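Long-range contacts in hypothetical protein (Parabacteroides distasonis, PDB 4JM1), which is of unknown function but adopts a small alpha/beta fold resembling the prodomain of alpha-lytic protease: residues A18-G23 and G72-K77; G23-A28 and K57-V62; A28-S33 and V62-A67. All blocks are in the same frame, centred on the assembly; numbering follows the deposited sequence.

Contact 1: residues A18-G23 and G72-K77; sequences AVTDNG and GAVVGK
Just past the end of strand 16-19, the amide of D21 gives a nearly straight hydrogen bond to the carbonyl of G72 (D21 N to G72 O 2.9 Å, 176° at the hydrogen), and this single direct bond joins two turns rather than two strands. T20 to G23 is a type I beta turn, closed by the amide of G23 on the carbonyl of T20. A water widens the grip on G72 O, donating to it at 2.8 Å while accepting from N22 N. The side chain of T20 points to the other segment: its methyl CG2 lies 3.7 Å from A73 CA and meets the methyl CG2 of V74. Set between the backbone N and carbonyl carbon (chi1 55°), T20 OG1 is turned to N22 and donates to N22 OD1 at 2.6 Å. With an alanine here, N22 OD1 is likely to lose this donor and a gap to open beside A73 and V74. The carboxylate of D21 lies against the CA of G72, where a side chain would collide with it. T20 and V74 both rest on V26 of strand 24-29, and F69 meets A18 of strand 16-19, so the 68-70/73-75 hairpin packs against the main sheet.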
loop_
_atom_site.group_PDB
_atom_site.type_symbol
_atom_site.label_atom_id
_atom_site.label_comp_id
_atom_site.label_asym_id
_atom_site.label_seq_id
_atom_site.Cartn_x
_atom_site.Cartn_y
_atom_site.Cartn_z
ATOM N N ALA A 18 2.680 -4.376 2.245
ATOM C CA ALA A 18 3.722 -4.390 3.263
ATOM C C ALA A 18 3.960 -2.996 3.801
ATOM O O ALA A 18 3.895 -2.022 3.057
ATOM C CB ALA A 18 5.028 -4.936 2.705
ATOM N N VAL A 19 4.241 -2.900 5.096
ATOM C CA VAL A 19 4.789 -1.658 5.667
ATOM C C VAL A 19 6.300 -1.694 5.529
ATOM O O VAL A 19 6.960 -2.693 5.812
ATOM C CB VAL A 19 4.342 -1.457 7.125
ATOM C CG1 VAL A 19 5.056 -0.259 7.808
ATOM C CG2 VAL A 19 2.824 -1.279 7.203
ATOM N N THR A 20 6.851 -0.581 5.086
ATOM C CA THR A 20 8.283 -0.488 4.829
ATOM C C THR A 20 8.955 0.254 5.989
ATOM O O THR A 20 8.295 0.927 6.817
ATOM C CB THR A 20 8.534 0.204 3.464
ATOM O OG1 THR A 20 7.884 1.483 3.424
ATOM C CG2 THR A 20 8.025 -0.659 2.306
ATOM N N ASP A 21 10.280 0.122 6.049
ATOM C CA ASP A 21 11.027 0.678 7.188
ATOM C C ASP A 21 10.887 2.190 7.324
ATOM O O ASP A 21 10.950 2.742 8.427
ATOM C CB ASP A 21 12.523 0.316 7.097
ATOM C CG ASP A 21 12.799 -1.178 7.330
ATOM O OD1 ASP A 21 11.902 -1.920 7.827
ATOM O OD2 ASP A 21 13.928 -1.609 6.982
ATOM N N ASN A 22 10.657 2.861 6.203
ATOM C CA ASN A 22 10.507 4.310 6.206
ATOM C C ASN A 22 9.089 4.774 6.518
ATOM O O ASN A 22 8.801 5.966 6.427
ATOM C CB ASN A 22 10.996 4.895 4.872
ATOM C CG ASN A 22 10.148 4.471 3.682
ATOM O OD1 ASN A 22 9.188 3.726 3.823
ATOM N ND2 ASN A 22 10.538 4.922 2.485
ATOM N N GLY A 23 8.207 3.833 6.895
ATOM C CA GLY A 23 6.896 4.168 7.432
ATOM C C GLY A 23 5.704 4.248 6.505
ATOM O O GLY A 23 4.643 4.690 6.924
ATOM N N GLY A 72 11.787 -4.797 4.307
ATOM C CA GLY A 72 11.784 -3.386 4.677
ATOM C C GLY A 72 11.580 -2.356 3.574
ATOM O O GLY A 72 11.589 -1.182 3.870
ATOM N N ALA A 73 11.414 -2.804 2.324
ATOM C CA ALA A 73 11.300 -1.885 1.168
ATOM C C ALA A 73 10.573 -2.527 -0.004
ATOM O O ALA A 73 10.529 -3.758 -0.134
ATOM C CB ALA A 73 12.703 -1.436 0.736
ATOM N N VAL A 74 9.964 -1.691 -0.836
ATOM C CA VAL A 74 9.367 -2.154 -2.076
ATOM C C VAL A 74 9.907 -1.308 -3.226
ATOM O O VAL A 74 9.779 -0.069 -3.237
ATOM C CB VAL A 74 7.831 -2.112 -2.064
ATOM C CG1 VAL A 74 7.268 -2.666 -3.392
ATOM C CG2 VAL A 74 7.278 -2.867 -0.837
ATOM N N VAL A 75 10.512 -1.975 -4.193
ATOM C CA VAL A 75 11.113 -1.303 -5.342
ATOM C C VAL A 75 10.127 -1.271 -6.517
ATOM O O VAL A 75 9.538 -2.297 -6.888
ATOM C CB VAL A 75 12.395 -2.027 -5.773
ATOM C CG1 VAL A 75 13.017 -1.369 -7.030
ATOM C CG2 VAL A 75 13.387 -2.066 -4.635
ATOM N N GLY A 76 9.925 -0.097 -7.102
ATOM C CA GLY A 76 9.090 0.040 -8.290
ATOM C C GLY A 76 8.376 1.368 -8.364
ATOM O O GLY A 76 8.313 2.131 -7.382
ATOM N N LYS A 77 7.784 1.627 -9.517
ATOM C CA LYS A 77 7.091 2.888 -9.705
ATOM C C LYS A 77 5.862 2.954 -8.780
ATOM O O LYS A 77 5.068 2.018 -8.703
ATOM C CB LYS A 77 6.623 3.052 -11.132
ATOM C CG LYS A 77 6.129 4.469 -11.457
ATOM C CD LYS A 77 5.485 4.560 -12.835
ATOM C CE LYS A 77 5.070 5.934 -13.113
ATOM N NZ LYS A 77 4.364 5.998 -14.383
HETATM O O HOH W 1 11.957 1.587 3.558
#

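Contact 2: residues G23-A28 and K57-V62; sequences GFLVIA and KGVLIV
The phenyl ring of F24 lies beside the start of the neighbouring strand with K57 CB over one face, a CH-pi contact 4.0 Å from the ring centroid and 13° off its normal. Further along the same side of the sheet, L60 leans back to F24, its CD1 3.8 Å from F24 CB. The ring reaches across G58, where a CB would be tight against F24 CE2; glycine gives it room. V26, A28 and V62 continue this face: V62 CG2, set between its own backbone N and carbonyl carbon (CG1 at chi1 -62°), meets A28 CB at 3.7 Å, and V26 CG1 packs across V62.

L25, V59, I27 and I61 form the other face. L25 and V59 run side by side, I27 CD1 reaches V59 CG1 at 4.0 Å, and I61 CD1 folds back to I27 CB. Helices 3-9 and 38-50 cover this side through Y5, I6, A41, F44 and L45.

Between the faces the backbones pair in parallel, their axes 4.6 Å apart and 25° from alignment. L25 and I27 each donate to one carbonyl and accept from one amide of the partner strand; I27 N to L60 O is the shortest of these bonds at 2.8 Å. K57 N to G23 O extends the series just ahead of the two strands. Such adjacent parallel strands, linked through helix 38-50, are the hallmark of a beta-alpha-beta crossover.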
loop_
_atom_site.group_PDB
_atom_site.type_symbol
_atom_site.label_atom_id
_atom_site.label_comp_id
_atom_site.label_asym_id
_atom_site.label_seq_id
_atom_site.Cartn_x
_atom_site.Cartn_y
_atom_site.Cartn_z
ATOM N N GLY A 23 8.207 3.833 6.895
ATOM C CA GLY A 23 6.896 4.168 7.432
ATOM C C GLY A 23 5.704 4.248 6.505
ATOM O O GLY A 23 4.643 4.690 6.924
ATOM N N PHE A 24 5.874 3.829 5.256
ATOM C CA PHE A 24 4.757 3.800 4.318
ATOM C C PHE A 24 4.132 2.412 4.254
ATOM O O PHE A 24 4.809 1.391 4.395
ATOM C CB PHE A 24 5.190 4.250 2.915
ATOM C CG PHE A 24 5.530 5.719 2.831
ATOM C CD1 PHE A 24 6.807 6.167 3.082
ATOM C CD2 PHE A 24 4.575 6.643 2.521
ATOM C CE1 PHE A 24 7.128 7.527 3.018
ATOM C CE2 PHE A 24 4.879 8.010 2.451
ATOM C CZ PHE A 24 6.150 8.443 2.683
ATOM N N LEU A 25 2.837 2.400 3.989
ATOM C CA LEU A 25 2.109 1.160 3.663
ATOM C C LEU A 25 2.036 1.091 2.149
ATOM O O LEU A 25 1.439 1.967 1.515
ATOM C CB LEU A 25 0.707 1.148 4.281
ATOM C CG LEU A 25 -0.210 -0.011 3.882
ATOM C CD1 LEU A 25 0.409 -1.373 4.165
ATOM C CD2 LEU A 25 -1.564 0.153 4.604
ATOM N N VAL A 26 2.673 0.068 1.596
ATOM C CA VAL A 26 2.746 -0.154 0.159
ATOM C C VAL A 26 1.771 -1.269 -0.223
ATOM O O VAL A 26 1.789 -2.358 0.392
ATOM C CB VAL A 26 4.153 -0.523 -0.299
ATOM C CG1 VAL A 26 4.180 -0.756 -1.820
ATOM C CG2 VAL A 26 5.173 0.565 0.111
ATOM N N ILE A 27 0.891 -0.949 -1.171
ATOM C CA ILE A 27 -0.166 -1.838 -1.604
ATOM C C ILE A 27 -0.038 -2.085 -3.105
ATOM O O ILE A 27 -0.054 -1.137 -3.894
ATOM C CB ILE A 27 -1.542 -1.269 -1.216
ATOM C CG1 ILE A 27 -1.611 -1.108 0.336
ATOM C CG2 ILE A 27 -2.657 -2.163 -1.728
ATOM C CD1 ILE A 27 -2.828 -0.423 0.889
ATOM N N ALA A 28 0.062 -3.367 -3.469
ATOM C CA ALA A 28 0.243 -3.787 -4.860
ATOM C C ALA A 28 -1.095 -4.287 -5.408
ATOM O O ALA A 28 -1.715 -5.181 -4.827
ATOM C CB ALA A 28 1.311 -4.876 -4.962
ATOM N N LYS A 57 3.117 7.018 7.542
ATOM C CA LYS A 57 3.374 8.274 6.825
ATOM C C LYS A 57 2.476 8.446 5.621
ATOM O O LYS A 57 2.250 9.559 5.159
ATOM C CB LYS A 57 4.832 8.339 6.388
ATOM C CG LYS A 57 5.751 8.512 7.570
ATOM C CD LYS A 57 7.152 8.775 7.128
ATOM C CE LYS A 57 8.046 8.923 8.327
ATOM N NZ LYS A 57 9.463 8.782 7.911
ATOM N N GLY A 58 1.964 7.328 5.096
ATOM C CA GLY A 58 1.114 7.410 3.939
ATOM C C GLY A 58 0.919 6.024 3.360
ATOM O O GLY A 58 1.433 5.050 3.906
ATOM N N VAL A 59 0.167 5.956 2.265
ATOM C CA VAL A 59 -0.001 4.760 1.442
ATOM C C VAL A 59 0.571 5.036 0.059
ATOM O O VAL A 59 0.362 6.133 -0.513
ATOM C CB VAL A 59 -1.479 4.360 1.338
ATOM C CG1 VAL A 59 -1.753 3.399 0.141
ATOM C CG2 VAL A 59 -1.910 3.757 2.678
ATOM N N LEU A 60 1.267 4.024 -0.465
ATOM C CA LEU A 60 1.810 4.024 -1.809
ATOM C C LEU A 60 1.168 2.867 -2.553
ATOM O O LEU A 60 1.151 1.744 -2.036
ATOM C CB LEU A 60 3.349 3.894 -1.820
ATOM C CG LEU A 60 4.057 4.899 -0.915
ATOM C CD1 LEU A 60 5.544 4.500 -0.810
ATOM C CD2 LEU A 60 3.858 6.353 -1.389
ATOM N N ILE A 61 0.674 3.128 -3.767
ATOM C CA ILE A 61 0.171 2.084 -4.649
ATOM C C ILE A 61 1.225 1.743 -5.688
ATOM O O ILE A 61 1.837 2.632 -6.263
ATOM C CB ILE A 61 -1.145 2.491 -5.356
ATOM C CG1 ILE A 61 -2.173 3.033 -4.335
ATOM C CG2 ILE A 61 -1.699 1.299 -6.208
ATOM C CD1 ILE A 61 -2.727 2.043 -3.314
ATOM N N VAL A 62 1.462 0.445 -5.861
ATOM C CA VAL A 62 2.328 -0.058 -6.901
ATOM C C VAL A 62 1.593 -1.153 -7.705
ATOM O O VAL A 62 0.547 -1.665 -7.284
ATOM C CB VAL A 62 3.657 -0.654 -6.283
ATOM C CG1 VAL A 62 4.474 0.439 -5.537
ATOM C CG2 VAL A 62 3.411 -1.883 -5.413
#

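Contact 3: residues A28-S33 and V62-A67; sequences AIDADS and VDIKNA
I29 and D63 are the last parallel pair of the beta-alpha-beta unit formed by strand 24-29, helix 38-50 and strand 58-63, and here the two segments part, their directions 70° apart. Backbone bonds close the pairing: I29 N donates to V62 O, and I64 N returns a bond to I29 O at 2.8 Å. D30 then makes an inverse gamma turn, while segment 62-67 turns back over D63 O, which takes the amides of both N66 and A67.

The new apolar contact is I64 on A28. I64 CG1 stands opposite the backbone N (chi1 -166°), which lets CD1 reach A28 CB at 3.6 Å while CG2 rests over the carbonyl of I29 and the CA of D30. Separately, the methyl of A31 packs against the acid group of D63, near its CG.

Charged and polar bonds follow. D30, D63 and K65 form a salt-bridge network in which the lysine chain, bent at chi3 and chi4, curls its ammonium in between the two acids. K65 NZ meets D30 OD1 at 2.9 Å, nearly in line with the C-O bond, and also donates to A31 O at 2.8 Å. Placed between two carboxylates, with D30 OD1 and D63 OD1 4.7 Å apart, it probably offsets their mutual repulsion. D63 OD2 has a water, which it shares with S33 O.

D63 OD1 is gripped twice: K65 NZ arrives on its syn lone pair at 2.8 Å, and K65 N, closing an Asx turn, comes from above the carboxylate plane at 2.9 Å.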
loop_
_atom_site.group_PDB
_atom_site.type_symbol
_atom_site.label_atom_id
_atom_site.label_comp_id
_atom_site.label_asym_id
_atom_site.label_seq_id
_atom_site.Cartn_x
_atom_site.Cartn_y
_atom_site.Cartn_z
ATOM N N ALA A 28 0.062 -3.367 -3.469
ATOM C CA ALA A 28 0.243 -3.787 -4.860
ATOM C C ALA A 28 -1.095 -4.287 -5.408
ATOM O O ALA A 28 -1.715 -5.181 -4.827
ATOM C CB ALA A 28 1.311 -4.876 -4.962
ATOM N N ILE A 29 -1.507 -3.706 -6.533
ATOM C CA ILE A 29 -2.748 -4.037 -7.221
ATOM C C ILE A 29 -2.477 -4.476 -8.669
ATOM O O ILE A 29 -1.390 -4.238 -9.233
ATOM C CB ILE A 29 -3.748 -2.826 -7.227
ATOM C CG1 ILE A 29 -3.155 -1.633 -7.993
ATOM C CG2 ILE A 29 -4.117 -2.439 -5.798
ATOM C CD1 ILE A 29 -4.195 -0.606 -8.391
ATOM N N ASP A 30 -3.465 -5.162 -9.257
ATOM C CA ASP A 30 -3.374 -5.534 -10.662
ATOM C C ASP A 30 -3.806 -4.341 -11.535
ATOM O O ASP A 30 -4.936 -4.272 -12.026
ATOM C CB ASP A 30 -4.224 -6.776 -10.943
ATOM C CG ASP A 30 -3.965 -7.364 -12.318
ATOM O OD1 ASP A 30 -2.944 -7.022 -12.968
ATOM O OD2 ASP A 30 -4.809 -8.187 -12.744
ATOM N N ALA A 31 -2.898 -3.391 -11.703
ATOM C CA ALA A 31 -3.217 -2.109 -12.315
ATOM C C ALA A 31 -3.274 -2.201 -13.835
ATOM O O ALA A 31 -2.438 -2.825 -14.457
ATOM C CB ALA A 31 -2.184 -1.067 -11.909
ATOM N N ASP A 32 -4.243 -1.497 -14.406
ATOM C CA ASP A 32 -4.349 -1.346 -15.869
ATOM C C ASP A 32 -3.544 -0.152 -16.405
ATOM O O ASP A 32 -3.277 -0.067 -17.615
ATOM C CB ASP A 32 -5.824 -1.169 -16.273
ATOM C CG ASP A 32 -6.663 -2.434 -16.073
ATOM O OD1 ASP A 32 -6.109 -3.547 -15.908
ATOM O OD2 ASP A 32 -7.905 -2.312 -16.091
ATOM N N SER A 33 -3.166 0.767 -15.520
ATOM C CA SER A 33 -2.472 2.013 -15.890
ATOM C C SER A 33 -1.224 2.190 -15.041
ATOM O O SER A 33 -1.079 1.550 -14.004
ATOM C CB SER A 33 -3.408 3.223 -15.698
ATOM O OG SER A 33 -4.643 3.049 -16.376
ATOM N N VAL A 62 1.462 0.445 -5.861
ATOM C CA VAL A 62 2.328 -0.058 -6.901
ATOM C C VAL A 62 1.593 -1.153 -7.705
ATOM O O VAL A 62 0.547 -1.665 -7.284
ATOM C CB VAL A 62 3.657 -0.654 -6.283
ATOM C CG1 VAL A 62 4.474 0.439 -5.537
ATOM C CG2 VAL A 62 3.411 -1.883 -5.413
ATOM N N ASP A 63 2.126 -1.446 -8.900
ATOM C CA ASP A 63 1.573 -2.510 -9.755
ATOM C C ASP A 63 2.216 -3.824 -9.344
ATOM O O ASP A 63 3.439 -3.953 -9.384
ATOM C CB ASP A 63 1.840 -2.175 -11.220
ATOM C CG ASP A 63 1.134 -3.112 -12.207
ATOM O OD1 ASP A 63 0.657 -4.208 -11.827
ATOM O OD2 ASP A 63 1.045 -2.710 -13.388
ATOM N N ILE A 64 1.382 -4.804 -8.980
ATOM C CA ILE A 64 1.856 -6.154 -8.663
ATOM C C ILE A 64 2.735 -6.765 -9.783
ATOM O O ILE A 64 3.628 -7.575 -9.515
ATOM C CB ILE A 64 0.659 -7.106 -8.363
ATOM C CG1 ILE A 64 1.113 -8.413 -7.692
ATOM C CG2 ILE A 64 -0.182 -7.408 -9.657
ATOM C CD1 ILE A 64 1.611 -8.247 -6.244
ATOM N N LYS A 65 2.497 -6.335 -11.015
ATOM C CA LYS A 65 3.213 -6.885 -12.163
ATOM C C LYS A 65 4.636 -6.375 -12.301
ATOM O O LYS A 65 5.412 -6.930 -13.096
ATOM C CB LYS A 65 2.457 -6.611 -13.461
ATOM C CG LYS A 65 1.080 -7.311 -13.528
ATOM C CD LYS A 65 0.356 -7.068 -14.828
ATOM C CE LYS A 65 -0.095 -5.625 -15.020
ATOM N NZ LYS A 65 -0.971 -5.137 -13.875
ATOM N N ASN A 66 5.017 -5.332 -11.573
ATOM C CA ASN A 66 6.417 -4.928 -11.671
ATOM C C ASN A 66 7.119 -4.573 -10.373
ATOM O O ASN A 66 8.342 -4.470 -10.345
ATOM C CB ASN A 66 6.587 -3.814 -12.695
ATOM C CG ASN A 66 5.806 -2.590 -12.333
ATOM O OD1 ASN A 66 5.944 -2.074 -11.205
ATOM N ND2 ASN A 66 4.979 -2.120 -13.245
ATOM N N ALA A 67 6.399 -4.504 -9.279
ATOM C CA ALA A 67 6.975 -4.184 -7.996
ATOM C C ALA A 67 7.794 -5.353 -7.455
ATOM O O ALA A 67 7.411 -6.522 -7.640
ATOM C CB ALA A 67 5.864 -3.826 -7.022
HETATM O O HOH W 2 1.223 0.007 -13.740
#

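Overall arrangement
The three contacts illustrate how chemistry follows depth in a small fold. Contact 2 is the core, its centre about 3 Å from that of the chain, and relies on regular strand pairing with apolar side chains on both faces. Contact 3 carries the same two strands past their ends, its centre about 11 Å from that of the chain, where salt bridges and turns take over from most of the aliphatic packing; the two share A28 and V62. Contact 1 is also peripheral, but brings in different elements, the turn after strand 16-19 and the small hairpin, and combines one direct backbone bond and a water with the packing of T20. It meets contact 2 at G23 and encloses both others along the chain.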